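Local coordinates for protein 3-phytase (Klebsiella pneumoniae, PDB 2WNH) that probably removes phosphate groups from phytate (inositol hexakisphosphate), beginning at the 3-position, as a histidine acid phosphatase, at residues B[185-190]-B[200-205]; B[44-49]-B[173-178]; B[84-89]-B[111-116]; B[63-68]-B[105-110]. The protein carries 3 engineered substitutions. All coordinates share one frame; numbering follows the deposited sequence.

Contact 1 (B[185-190]-B[200-205])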
loop_
_atom_site.group_PDB
_atom_site.type_symbol
_atom_site.label_atom_id
_atom_site.label_comp_id
_atom_site.label_asym_id
_atom_site.label_seq_id
_atom_site.Cartn_x
_atom_site.Cartn_y
_atom_site.Cartn_z
ATOM N N PHE B 185 44.021 12.632 -30.743
ATOM C CA PHE B 185 44.963 13.296 -29.836
ATOM C C PHE B 185 46.095 13.983 -30.605
ATOM O O PHE B 185 46.834 14.778 -30.040
ATOM C CB PHE B 185 45.468 12.334 -28.747
ATOM C CG PHE B 185 44.367 11.839 -27.838
ATOM C CD1 PHE B 185 43.663 10.675 -28.141
ATOM C CD2 PHE B 185 44.012 12.562 -26.706
ATOM C CE1 PHE B 185 42.611 10.231 -27.312
ATOM C CE2 PHE B 185 42.962 12.130 -25.867
ATOM C CZ PHE B 185 42.264 10.962 -26.179
ATOM N N ASP B 186 46.182 13.685 -31.901
ATOM C CA ASP B 186 47.134 14.339 -32.805
ATOM C C ASP B 186 46.582 15.603 -33.490
ATOM O O ASP B 186 47.362 16.408 -34.017
ATOM C CB ASP B 186 47.620 13.353 -33.880
ATOM C CG ASP B 186 48.253 12.095 -33.296
ATOM O OD1 ASP B 186 48.985 12.192 -32.276
ATOM O OD2 ASP B 186 48.018 11.003 -33.868
ATOM N N THR B 187 45.259 15.784 -33.498
ATOM C CA THR B 187 44.667 16.919 -34.216
ATOM C C THR B 187 44.767 18.221 -33.402
ATOM O O THR B 187 44.412 18.252 -32.218
ATOM C CB THR B 187 43.200 16.653 -34.715
ATOM O OG1 THR B 187 42.251 17.384 -33.928
ATOM C CG2 THR B 187 42.845 15.157 -34.718
ATOM N N PRO B 188 45.298 19.291 -34.026
ATOM C CA PRO B 188 45.299 20.607 -33.388
ATOM C C PRO B 188 43.879 21.139 -33.245
ATOM O O PRO B 188 42.985 20.754 -34.012
ATOM C CB PRO B 188 46.098 21.478 -34.376
ATOM C CG PRO B 188 46.903 20.499 -35.181
ATOM C CD PRO B 188 45.977 19.327 -35.334
ATOM N N TRP B 189 43.681 22.010 -32.267
ATOM C CA TRP B 189 42.349 22.559 -31.988
ATOM C C TRP B 189 42.119 23.819 -32.804
ATOM O O TRP B 189 42.809 24.828 -32.608
ATOM C CB TRP B 189 42.208 22.889 -30.505
ATOM C CG TRP B 189 42.161 21.684 -29.587
ATOM C CD1 TRP B 189 42.412 20.374 -29.914
ATOM C CD2 TRP B 189 41.878 21.699 -28.183
ATOM N NE1 TRP B 189 42.285 19.576 -28.799
ATOM C CE2 TRP B 189 41.961 20.364 -27.723
ATOM C CE3 TRP B 189 41.550 22.710 -27.269
ATOM C CZ2 TRP B 189 41.728 20.016 -26.380
ATOM C CZ3 TRP B 189 41.319 22.363 -25.934
ATOM C CH2 TRP B 189 41.421 21.028 -25.506
ATOM N N ARG B 190 41.149 23.756 -33.707
ATOM C CA ARG B 190 40.795 24.911 -34.535
ATOM C C ARG B 190 39.290 25.046 -34.693
ATOM O O ARG B 190 38.554 24.062 -34.613
ATOM C CB ARG B 190 41.456 24.811 -35.910
ATOM C CG ARG B 190 40.835 23.781 -36.844
ATOM C CD ARG B 190 41.730 23.509 -38.064
ATOM N NE ARG B 190 42.825 22.594 -37.745
ATOM C CZ ARG B 190 42.706 21.266 -37.663
ATOM N NH1 ARG B 190 41.535 20.669 -37.872
ATOM N NH2 ARG B 190 43.766 20.526 -37.367
ATOM N N THR B 200 32.170 24.172 -34.580
ATOM C CA THR B 200 32.744 23.295 -33.557
ATOM C C THR B 200 34.259 23.507 -33.483
ATOM O O THR B 200 34.849 24.106 -34.392
ATOM C CB THR B 200 32.441 21.817 -33.871
ATOM O OG1 THR B 200 32.972 21.497 -35.161
ATOM C CG2 THR B 200 30.935 21.565 -33.874
ATOM N N ILE B 201 34.875 23.021 -32.406
ATOM C CA ILE B 201 36.328 23.066 -32.227
ATOM C C ILE B 201 36.889 21.681 -32.544
ATOM O O ILE B 201 36.488 20.682 -31.938
ATOM C CB ILE B 201 36.732 23.455 -30.778
ATOM C CG1 ILE B 201 35.978 24.704 -30.268
ATOM C CG2 ILE B 201 38.253 23.527 -30.620
ATOM C CD1 ILE B 201 36.389 26.018 -30.851
ATOM N N SER B 202 37.811 21.601 -33.501
ATOM C CA SER B 202 38.384 20.299 -33.841
ATOM C C SER B 202 39.143 19.753 -32.639
ATOM O O SER B 202 39.715 20.513 -31.842
ATOM C CB SER B 202 39.299 20.404 -35.070
ATOM O OG SER B 202 40.442 21.155 -34.729
ATOM N N GLY B 203 39.138 18.427 -32.496
ATOM C CA GLY B 203 39.804 17.784 -31.368
ATOM C C GLY B 203 38.941 17.809 -30.099
ATOM O O GLY B 203 38.431 16.764 -29.662
ATOM N N LEU B 204 38.797 19.005 -29.524
ATOM C CA LEU B 204 38.032 19.228 -28.300
ATOM C C LEU B 204 36.590 18.729 -28.397
ATOM O O LEU B 204 36.107 18.057 -27.480
ATOM C CB LEU B 204 38.028 20.717 -27.934
ATOM C CG LEU B 204 37.188 21.135 -26.713
ATOM C CD1 LEU B 204 37.632 20.392 -25.461
ATOM C CD2 LEU B 204 37.295 22.610 -26.470
ATOM N N SER B 205 35.911 19.036 -29.495
ATOM C CA SER B 205 34.500 18.667 -29.594
ATOM C C SER B 205 34.320 17.156 -29.521
ATOM O O SER B 205 33.434 16.685 -28.808
ATOM C CB SER B 205 33.802 19.275 -30.821
ATOM O OG SER B 205 34.343 18.779 -32.031
#

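Contact 2 (B[44-49]-B[173-178])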
loop_
_atom_site.group_PDB
_atom_site.type_symbol
_atom_site.label_atom_id
_atom_site.label_comp_id
_atom_site.label_asym_id
_atom_site.label_seq_id
_atom_site.Cartn_x
_atom_site.Cartn_y
_atom_site.Cartn_z
ATOM N N ARG B 44 38.801 2.403 -32.965
ATOM C CA ARG B 44 38.253 1.115 -32.524
ATOM C C ARG B 44 36.753 1.216 -32.211
ATOM O O ARG B 44 36.239 2.319 -32.022
ATOM C CB ARG B 44 39.050 0.563 -31.325
ATOM C CG ARG B 44 38.482 0.866 -29.972
ATOM C CD ARG B 44 38.973 2.177 -29.474
ATOM N NE ARG B 44 39.790 2.179 -28.259
ATOM C CZ ARG B 44 40.138 1.149 -27.475
ATOM N NH1 ARG B 44 39.772 -0.090 -27.731
ATOM N NH2 ARG B 44 40.877 1.389 -26.393
ATOM N N PRO B 45 36.050 0.071 -32.182
ATOM C CA PRO B 45 34.635 0.087 -31.813
ATOM C C PRO B 45 34.450 0.289 -30.316
ATOM O O PRO B 45 35.276 -0.167 -29.509
ATOM C CB PRO B 45 34.156 -1.310 -32.209
ATOM C CG PRO B 45 35.392 -2.169 -32.039
ATOM C CD PRO B 45 36.521 -1.295 -32.498
ATOM N N TRP B 46 33.368 0.986 -29.963
ATOM C CA TRP B 46 32.979 1.186 -28.582
ATOM C C TRP B 46 31.773 0.292 -28.306
ATOM O O TRP B 46 31.087 -0.157 -29.238
ATOM C CB TRP B 46 32.599 2.644 -28.342
ATOM C CG TRP B 46 33.756 3.566 -28.228
ATOM C CD1 TRP B 46 34.811 3.685 -29.105
ATOM C CD2 TRP B 46 33.968 4.552 -27.211
ATOM N NE1 TRP B 46 35.677 4.662 -28.669
ATOM C CE2 TRP B 46 35.188 5.213 -27.514
ATOM C CE3 TRP B 46 33.263 4.934 -26.063
ATOM C CZ2 TRP B 46 35.704 6.244 -26.719
ATOM C CZ3 TRP B 46 33.782 5.962 -25.262
ATOM C CH2 TRP B 46 34.987 6.606 -25.595
ATOM N N THR B 47 31.527 0.044 -27.026
ATOM C CA THR B 47 30.435 -0.822 -26.599
ATOM C C THR B 47 29.113 -0.456 -27.265
ATOM O O THR B 47 28.761 0.721 -27.381
ATOM C CB THR B 47 30.277 -0.764 -25.076
ATOM O OG1 THR B 47 31.508 -1.173 -24.468
ATOM C CG2 THR B 47 29.117 -1.658 -24.578
ATOM N N GLU B 48 28.418 -1.489 -27.728
ATOM C CA GLU B 48 27.058 -1.403 -28.226
ATOM C C GLU B 48 26.155 -1.694 -27.040
ATOM O O GLU B 48 26.272 -2.754 -26.426
ATOM C CB GLU B 48 26.838 -2.446 -29.322
ATOM C CG GLU B 48 27.652 -2.184 -30.585
ATOM C CD GLU B 48 27.092 -1.050 -31.422
ATOM O OE1 GLU B 48 25.929 -0.636 -31.180
ATOM O OE2 GLU B 48 27.813 -0.565 -32.327
ATOM N N TRP B 49 25.274 -0.753 -26.708
ATOM C CA TRP B 49 24.400 -0.909 -25.545
ATOM C C TRP B 49 23.149 -1.697 -25.892
ATOM O O TRP B 49 22.827 -1.882 -27.072
ATOM C CB TRP B 49 23.996 0.448 -24.966
ATOM C CG TRP B 49 25.095 1.358 -24.565
ATOM C CD1 TRP B 49 26.338 1.460 -25.126
ATOM C CD2 TRP B 49 25.017 2.387 -23.569
ATOM N NE1 TRP B 49 27.044 2.473 -24.524
ATOM C CE2 TRP B 49 26.260 3.050 -23.555
ATOM C CE3 TRP B 49 24.017 2.799 -22.668
ATOM C CZ2 TRP B 49 26.539 4.117 -22.676
ATOM C CZ3 TRP B 49 24.288 3.861 -21.807
ATOM C CH2 TRP B 49 25.539 4.509 -21.809
ATOM N N GLN B 173 44.690 7.750 -21.664
ATOM C CA GLN B 173 44.906 6.523 -20.874
ATOM C C GLN B 173 43.684 5.604 -20.846
ATOM O O GLN B 173 43.820 4.373 -20.852
ATOM C CB GLN B 173 45.270 6.875 -19.440
ATOM C CG GLN B 173 46.680 7.396 -19.254
ATOM C CD GLN B 173 46.916 7.979 -17.862
ATOM O OE1 GLN B 173 47.866 8.733 -17.652
ATOM N NE2 GLN B 173 46.052 7.638 -16.912
ATOM N N ALA B 174 42.493 6.203 -20.807
ATOM C CA ALA B 174 41.254 5.437 -20.691
ATOM C C ALA B 174 40.824 4.827 -22.020
ATOM O O ALA B 174 40.297 3.709 -22.043
ATOM C CB ALA B 174 40.125 6.328 -20.119
ATOM N N VAL B 175 41.051 5.545 -23.119
ATOM C CA VAL B 175 40.414 5.205 -24.405
ATOM C C VAL B 175 41.332 4.729 -25.549
ATOM O O VAL B 175 40.857 4.131 -26.525
ATOM C CB VAL B 175 39.465 6.338 -24.924
ATOM C CG1 VAL B 175 38.497 6.801 -23.820
ATOM C CG2 VAL B 175 40.263 7.527 -25.482
ATOM N N CYS B 176 42.631 4.991 -25.437
ATOM C CA CYS B 176 43.554 4.626 -26.516
ATOM C C CYS B 176 44.175 3.262 -26.293
ATOM O O CYS B 176 44.554 2.926 -25.172
ATOM C CB CYS B 176 44.628 5.697 -26.697
ATOM S SG CYS B 176 43.923 7.286 -27.217
ATOM N N GLN B 177 44.248 2.469 -27.362
ATOM C CA GLN B 177 44.907 1.167 -27.314
ATOM C C GLN B 177 46.414 1.328 -27.281
ATOM O O GLN B 177 46.973 2.156 -28.011
ATOM C CB GLN B 177 44.537 0.324 -28.525
ATOM C CG GLN B 177 43.093 -0.077 -28.596
ATOM C CD GLN B 177 42.820 -1.036 -29.728
ATOM O OE1 GLN B 177 43.048 -2.240 -29.602
ATOM N NE2 GLN B 177 42.316 -0.513 -30.842
ATOM N N ALA B 178 47.059 0.526 -26.435
ATOM C CA ALA B 178 48.516 0.458 -26.362
ATOM C C ALA B 178 49.105 0.184 -27.739
ATOM O O ALA B 178 48.716 -0.780 -28.406
ATOM C CB ALA B 178 48.949 -0.628 -25.373
#

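Contact 3 (B[84-89]-B[111-116])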
loop_
_atom_site.group_PDB
_atom_site.type_symbol
_atom_site.label_atom_id
_atom_site.label_comp_id
_atom_site.label_asym_id
_atom_site.label_seq_id
_atom_site.Cartn_x
_atom_site.Cartn_y
_atom_site.Cartn_z
ATOM N N GLY B 84 -3.279 11.885 -4.186
ATOM C CA GLY B 84 -3.830 11.014 -5.232
ATOM C C GLY B 84 -3.441 11.434 -6.632
ATOM O O GLY B 84 -2.380 12.010 -6.842
ATOM N N CYS B 85 -4.302 11.143 -7.597
ATOM C CA CYS B 85 -3.975 11.427 -8.978
ATOM C C CYS B 85 -4.298 12.868 -9.340
ATOM O O CYS B 85 -5.214 13.466 -8.763
ATOM C CB CYS B 85 -4.641 10.435 -9.927
ATOM S SG CYS B 85 -3.999 8.741 -9.720
ATOM N N PRO B 86 -3.518 13.437 -10.267
ATOM C CA PRO B 86 -3.641 14.833 -10.655
ATOM C C PRO B 86 -4.832 15.046 -11.593
ATOM O O PRO B 86 -5.445 14.077 -12.067
ATOM C CB PRO B 86 -2.311 15.093 -11.388
ATOM C CG PRO B 86 -1.983 13.763 -11.997
ATOM C CD PRO B 86 -2.433 12.753 -11.006
ATOM N N THR B 87 -5.135 16.316 -11.852
ATOM C CA THR B 87 -6.089 16.734 -12.857
ATOM C C THR B 87 -5.334 17.588 -13.856
ATOM O O THR B 87 -4.129 17.782 -13.698
ATOM C CB THR B 87 -7.235 17.551 -12.218
ATOM O OG1 THR B 87 -6.688 18.660 -11.469
ATOM C CG2 THR B 87 -8.038 16.652 -11.274
ATOM N N ALA B 88 -6.037 18.104 -14.873
ATOM C CA ALA B 88 -5.406 18.990 -15.868
ATOM C C ALA B 88 -4.814 20.241 -15.225
ATOM O O ALA B 88 -3.795 20.745 -15.692
ATOM C CB ALA B 88 -6.415 19.376 -16.974
ATOM N N GLU B 89 -5.418 20.706 -14.130
ATOM C CA GLU B 89 -4.899 21.860 -13.374
ATOM C C GLU B 89 -3.557 21.622 -12.638
ATOM O O GLU B 89 -2.870 22.577 -12.261
ATOM C CB GLU B 89 -5.996 22.336 -12.415
ATOM C CG GLU B 89 -5.741 23.668 -11.729
ATOM C CD GLU B 89 -6.863 24.021 -10.754
ATOM O OE1 GLU B 89 -7.928 23.349 -10.772
ATOM O OE2 GLU B 89 -6.665 24.967 -9.971
ATOM N N GLY B 111 6.755 8.359 -12.027
ATOM C CA GLY B 111 7.243 8.427 -10.650
ATOM C C GLY B 111 6.417 9.363 -9.775
ATOM O O GLY B 111 6.037 9.027 -8.635
ATOM N N ALA B 112 6.154 10.556 -10.296
ATOM C CA ALA B 112 5.495 11.607 -9.490
ATOM C C ALA B 112 4.060 11.268 -9.138
ATOM O O ALA B 112 3.596 11.677 -8.081
ATOM C CB ALA B 112 5.566 12.981 -10.188
ATOM N N PHE B 113 3.365 10.533 -10.019
ATOM C CA PHE B 113 1.946 10.196 -9.831
ATOM C C PHE B 113 1.749 8.702 -10.039
ATOM O O PHE B 113 1.293 8.272 -11.101
ATOM C CB PHE B 113 1.109 11.006 -10.836
ATOM C CG PHE B 113 1.372 12.496 -10.766
ATOM C CD1 PHE B 113 0.852 13.258 -9.711
ATOM C CD2 PHE B 113 2.148 13.128 -11.737
ATOM C CE1 PHE B 113 1.096 14.646 -9.635
ATOM C CE2 PHE B 113 2.416 14.496 -11.679
ATOM C CZ PHE B 113 1.888 15.271 -10.646
ATOM N N PRO B 114 2.158 7.897 -9.046
ATOM C CA PRO B 114 2.201 6.426 -9.228
ATOM C C PRO B 114 0.877 5.820 -9.720
ATOM O O PRO B 114 -0.171 6.016 -9.103
ATOM C CB PRO B 114 2.564 5.910 -7.836
ATOM C CG PRO B 114 3.389 7.071 -7.231
ATOM C CD PRO B 114 2.626 8.302 -7.710
ATOM N N GLY B 115 0.941 5.113 -10.849
ATOM C CA GLY B 115 -0.199 4.393 -11.421
ATOM C C GLY B 115 -1.319 5.252 -11.975
ATOM O O GLY B 115 -2.395 4.756 -12.271
ATOM N N CYS B 116 -1.066 6.552 -12.106
ATOM C CA CYS B 116 -2.103 7.507 -12.522
ATOM C C CYS B 116 -2.342 7.657 -14.045
ATOM O O CYS B 116 -3.240 8.413 -14.464
ATOM C CB CYS B 116 -1.837 8.885 -11.878
ATOM S SG CYS B 116 -1.993 8.828 -10.098
#

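Contact 4 (B[63-68]-B[105-110])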
loop_
_atom_site.group_PDB
_atom_site.type_symbol
_atom_site.label_atom_id
_atom_site.label_comp_id
_atom_site.label_asym_id
_atom_site.label_seq_id
_atom_site.Cartn_x
_atom_site.Cartn_y
_atom_site.Cartn_z
ATOM N N ALA B 63 16.151 5.677 -13.176
ATOM C CA ALA B 63 16.725 6.799 -12.437
ATOM C C ALA B 63 15.832 8.037 -12.469
ATOM O O ALA B 63 15.717 8.741 -11.471
ATOM C CB ALA B 63 18.112 7.133 -12.972
ATOM N N VAL B 64 15.202 8.278 -13.620
ATOM C CA VAL B 64 14.277 9.415 -13.764
ATOM C C VAL B 64 13.012 9.186 -12.918
ATOM O O VAL B 64 12.560 10.102 -12.214
ATOM C CB VAL B 64 13.975 9.749 -15.243
ATOM C CG1 VAL B 64 12.897 10.840 -15.332
ATOM C CG2 VAL B 64 15.248 10.281 -15.922
ATOM N N VAL B 65 12.467 7.962 -12.938
ATOM C CA VAL B 65 11.350 7.642 -12.038
ATOM C C VAL B 65 11.692 7.963 -10.580
ATOM O O VAL B 65 10.846 8.532 -9.848
ATOM C CB VAL B 65 10.903 6.146 -12.158
ATOM C CG1 VAL B 65 9.914 5.724 -11.001
ATOM C CG2 VAL B 65 10.243 5.869 -13.542
ATOM N N ASN B 66 12.909 7.612 -10.149
ATOM C CA ASN B 66 13.308 7.849 -8.735
ATOM C C ASN B 66 13.247 9.336 -8.382
ATOM O O ASN B 66 12.705 9.741 -7.351
ATOM C CB ASN B 66 14.723 7.333 -8.446
ATOM C CG ASN B 66 14.829 5.799 -8.434
ATOM O OD1 ASN B 66 15.922 5.258 -8.596
ATOM N ND2 ASN B 66 13.730 5.117 -8.243
ATOM N N LYS B 67 13.783 10.163 -9.264
ATOM C CA LYS B 67 13.722 11.609 -9.062
ATOM C C LYS B 67 12.263 12.122 -9.092
ATOM O O LYS B 67 11.866 12.897 -8.206
ATOM C CB LYS B 67 14.612 12.286 -10.121
ATOM C CG LYS B 67 14.743 13.822 -9.994
ATOM C CD LYS B 67 13.665 14.491 -10.789
ATOM C CE LYS B 67 13.892 15.998 -10.893
ATOM N NZ LYS B 67 12.850 16.492 -11.877
ATOM N N GLY B 68 11.474 11.684 -10.080
ATOM C CA GLY B 68 10.069 12.091 -10.202
ATOM C C GLY B 68 9.250 11.694 -8.961
ATOM O O GLY B 68 8.385 12.448 -8.505
ATOM N N ALA B 105 10.053 12.287 -20.096
ATOM C CA ALA B 105 8.834 12.953 -19.626
ATOM C C ALA B 105 7.850 11.927 -19.040
ATOM O O ALA B 105 7.283 12.169 -17.980
ATOM C CB ALA B 105 8.198 13.730 -20.765
ATOM N N GLN B 106 7.627 10.814 -19.742
ATOM C CA GLN B 106 6.805 9.724 -19.185
ATOM C C GLN B 106 7.338 9.233 -17.833
ATOM O O GLN B 106 6.562 9.094 -16.878
ATOM C CB GLN B 106 6.707 8.557 -20.176
ATOM C CG GLN B 106 5.924 8.910 -21.454
ATOM C CD GLN B 106 5.910 7.758 -22.418
ATOM O OE1 GLN B 106 4.890 7.474 -23.082
ATOM N NE2 GLN B 106 7.025 7.071 -22.496
ATOM N N ALA B 107 8.651 9.009 -17.742
ATOM C CA ALA B 107 9.271 8.545 -16.488
ATOM C C ALA B 107 9.030 9.498 -15.327
ATOM O O ALA B 107 8.761 9.042 -14.202
ATOM C CB ALA B 107 10.776 8.280 -16.679
ATOM N N LEU B 108 9.110 10.810 -15.571
ATOM C CA LEU B 108 8.937 11.766 -14.481
ATOM C C LEU B 108 7.536 11.712 -13.903
ATOM O O LEU B 108 7.408 11.709 -12.679
ATOM C CB LEU B 108 9.201 13.207 -14.947
ATOM C CG LEU B 108 10.702 13.504 -15.075
ATOM C CD1 LEU B 108 10.997 14.813 -15.846
ATOM C CD2 LEU B 108 11.385 13.588 -13.693
ATOM N N VAL B 109 6.511 11.627 -14.761
ATOM C CA VAL B 109 5.120 11.599 -14.247
ATOM C C VAL B 109 4.715 10.203 -13.748
ATOM O O VAL B 109 3.887 10.077 -12.836
ATOM C CB VAL B 109 4.090 12.210 -15.231
ATOM C CG1 VAL B 109 4.288 13.719 -15.309
ATOM C CG2 VAL B 109 4.203 11.561 -16.625
ATOM N N ASP B 110 5.317 9.167 -14.338
ATOM C CA ASP B 110 5.220 7.771 -13.848
ATOM C C ASP B 110 5.650 7.695 -12.368
ATOM O O ASP B 110 4.968 7.088 -11.544
ATOM C CB ASP B 110 6.143 6.888 -14.727
ATOM C CG ASP B 110 5.752 5.400 -14.748
ATOM O OD1 ASP B 110 4.784 4.952 -14.094
ATOM O OD2 ASP B 110 6.454 4.657 -15.471
#

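Contact 1 (B[185-190]-B[200-205])
The small antiparallel hairpin of strands 191-193 and 199-201 continues at its open end into this contact, where Arg190 faces Ser202 just outside the paired strands. The Ser202 N-H meets Arg190 O at 2.8 Å in an almost straight bond. Its side chain does the rest: with OG tucked between the backbone N and the carbonyl carbon (chi1 68°), the hydroxyl turns back to the partner chain, donating to a lone pair of Pro188 O, in the carbonyl plane, at OG–O 2.7 Å. The same OG accepts from Arg190 N at 2.9 Å. The Arg190 guanidinium passes over this oxygen, one face above OG near the rim, while NH1 makes a salt bridge to Glu192. On the other flank Leu204 CB sits 3.8 Å from the centroid of the six-membered ring of Trp189 and 6° off the ring normal, a CH-pi contact squarely over the face. Gly203, the N-cap of helix 204-219, brings its CA to 3.6 Å from Thr187 OG1. The buried hydroxyl of Ser202 thus both gives and takes a bond, which fixes its rotation and satisfies two backbone groups beyond the strand ends where the helix begins.

Contact 2 (B[44-49]-B[173-178])
Arg44 presents the side of its guanidinium to the backbone oxygen of Val175, and Gln177 lies across the flat face of the same group. NE and NH2 both donate to this one acceptor, NE to Val175 O at 2.8 Å and NH2 to Val175 O at 2.7 Å, with the oxygen only 6° out of the guanidinium plane. Seen from the carbonyl, the two donors differ: NE arrives nearly along the C=O axis, NH2 from well above the carbonyl plane. The bends of the Arg44 chain at chi2 and chi3 turn the group into this side-on grip. Gln177 CG rests 3.2 Å above the guanidinium plane, toward its rim, and the amide beyond is turned only 20° from that plane. Lower down, Trp46 CH2 meets Val175 CG1 at 3.9 Å, an oblique apolar touch, while its NE1 bonds to Thr42 OG1. Because Val175 ends helix 165-175, the arginine's charge probably also suits the negative end of the helix dipole; Trp229 adds a cation-pi partner for Arg44. The contact thereby joins the loop after helix 32-42 to the C-terminus of helix 165-175, with Trp46 and Val175 both packing on Leu214 of helix 204-219.

Contact 3 (B[84-89]-B[111-116])
Pro86 lies over one face of the Phe113 ring, its CG 3.8 Å from the ring centroid and 18° off the normal, so that a pyrrolidine C-H points into the aromatic face as a CH-pi contact. The overlap is offset toward the rim, and the proline reaches the near side of the ring most closely through CD, 3.6 Å from Phe113 CD1. Ala112 CB covers the opposite face, leaving the ring held between a residue of its own helix end and one of the facing loop.

Beside this CH-pi contact runs the covalent link, the disulfide of Cys85 and Cys116, with its two SG atoms 2.0 Å apart and a left-handed twist (chi3 -78°). Both sulfurs stand anti to their own carbonyl carbons, an arrangement in which each cysteine directs its SG to the other segment. Pro86 CD also touches Cys116 CB at 4.0 Å, joining the apolar patch to the bridge. What brings Cys116 round is a type II turn from Phe113 to Cys116, closed by Cys116 N bonding to Phe113 O at 3.1 Å; Gly115 takes the positive phi of its third position, and its carbonyl accepts from Arg349 NE of the second subunit. Deeper, Phe113 packs on Trp284 of strand 284-289.

In chain order, the loop before strand 91-95 is thus bonded to the turn after helix 99-112. The start of a strand and the end of the helix that follows it meet in this way at one end of a beta-alpha unit, here a unit of the alpha/beta domain of a histidine phosphatase.

Contact 4 (B[63-68]-B[105-110])
Leu108, Val64 and Val65 bury more surface than any other residues where helices 58-77 and 99-112 cross. Leu108 has the largest share. Its CG is anti to the carbonyl carbon (chi1 -77°), and from there the isobutyl group reaches over to the neighbouring helix, where CG and CD2 both press on Val64 CG1. The CG–CG1 separation of 3.5 Å between Leu108 and Val64 is tighter than usual van der Waals contact. Val64 CG1, set anti to its own backbone N, fills the angle between two partners, since Ala107 CB lies 3.6 Å from it. Val65 offers a different branch: CG2 lies against the Ala107 backbone, 3.6 Å from Ala107 O, and stands 4.0 Å from Ala107 CB.

Small residues let the helices come together. Gly68 CA is 3.7 Å from Leu108 O, and the segment axes approach to 7.1 Å at a crossing angle of -42°. At the border of this apolar patch the Lys67 chain passes obliquely across Leu108, with CD 3.8 Å from Leu108 CD2, and sends NZ on to salt bridges with Glu21 and Glu71. These two carboxylates probably stabilise the buried positive charge.

Helix 99-112 is sandwiched in this region: Leu108 also packs on Leu286 of strand 284-289, and Ala105 and Val109 turn to strand 91-95. Toward the subunit interface, Asp110 bonds Tyr61 of its own chain and His59 of the second subunit, while Val65 packs on Leu351 of that subunit. The crossing therefore lies between the central sheet and a neighbouring molecule.

Overall arrangement
The four contacts form two pairs. Contacts 3 and 4 share helix 99-112, have centres 12 Å apart and touch directly, Ala112 CB lying 3.3 Å from Gly68 O; both also reach the second subunit. Contacts 1 and 2, with centres 19 Å apart, meet through Phe185 CE1 and Cys176 SG at 3.2 Å, the sulfur being one half of the Cys176–Cys182 disulfide. Contacts 1 and 3 lie on opposite sides of the chain's centre, about 47 Å between centres. Along the chain, contacts 3 and 4 are nested in the loop that contact 2 closes. Contact 4 comes nearest the magnesium-binding His358, whose side chain is about 11 Å from that of Lys67; no magnesium is bound here.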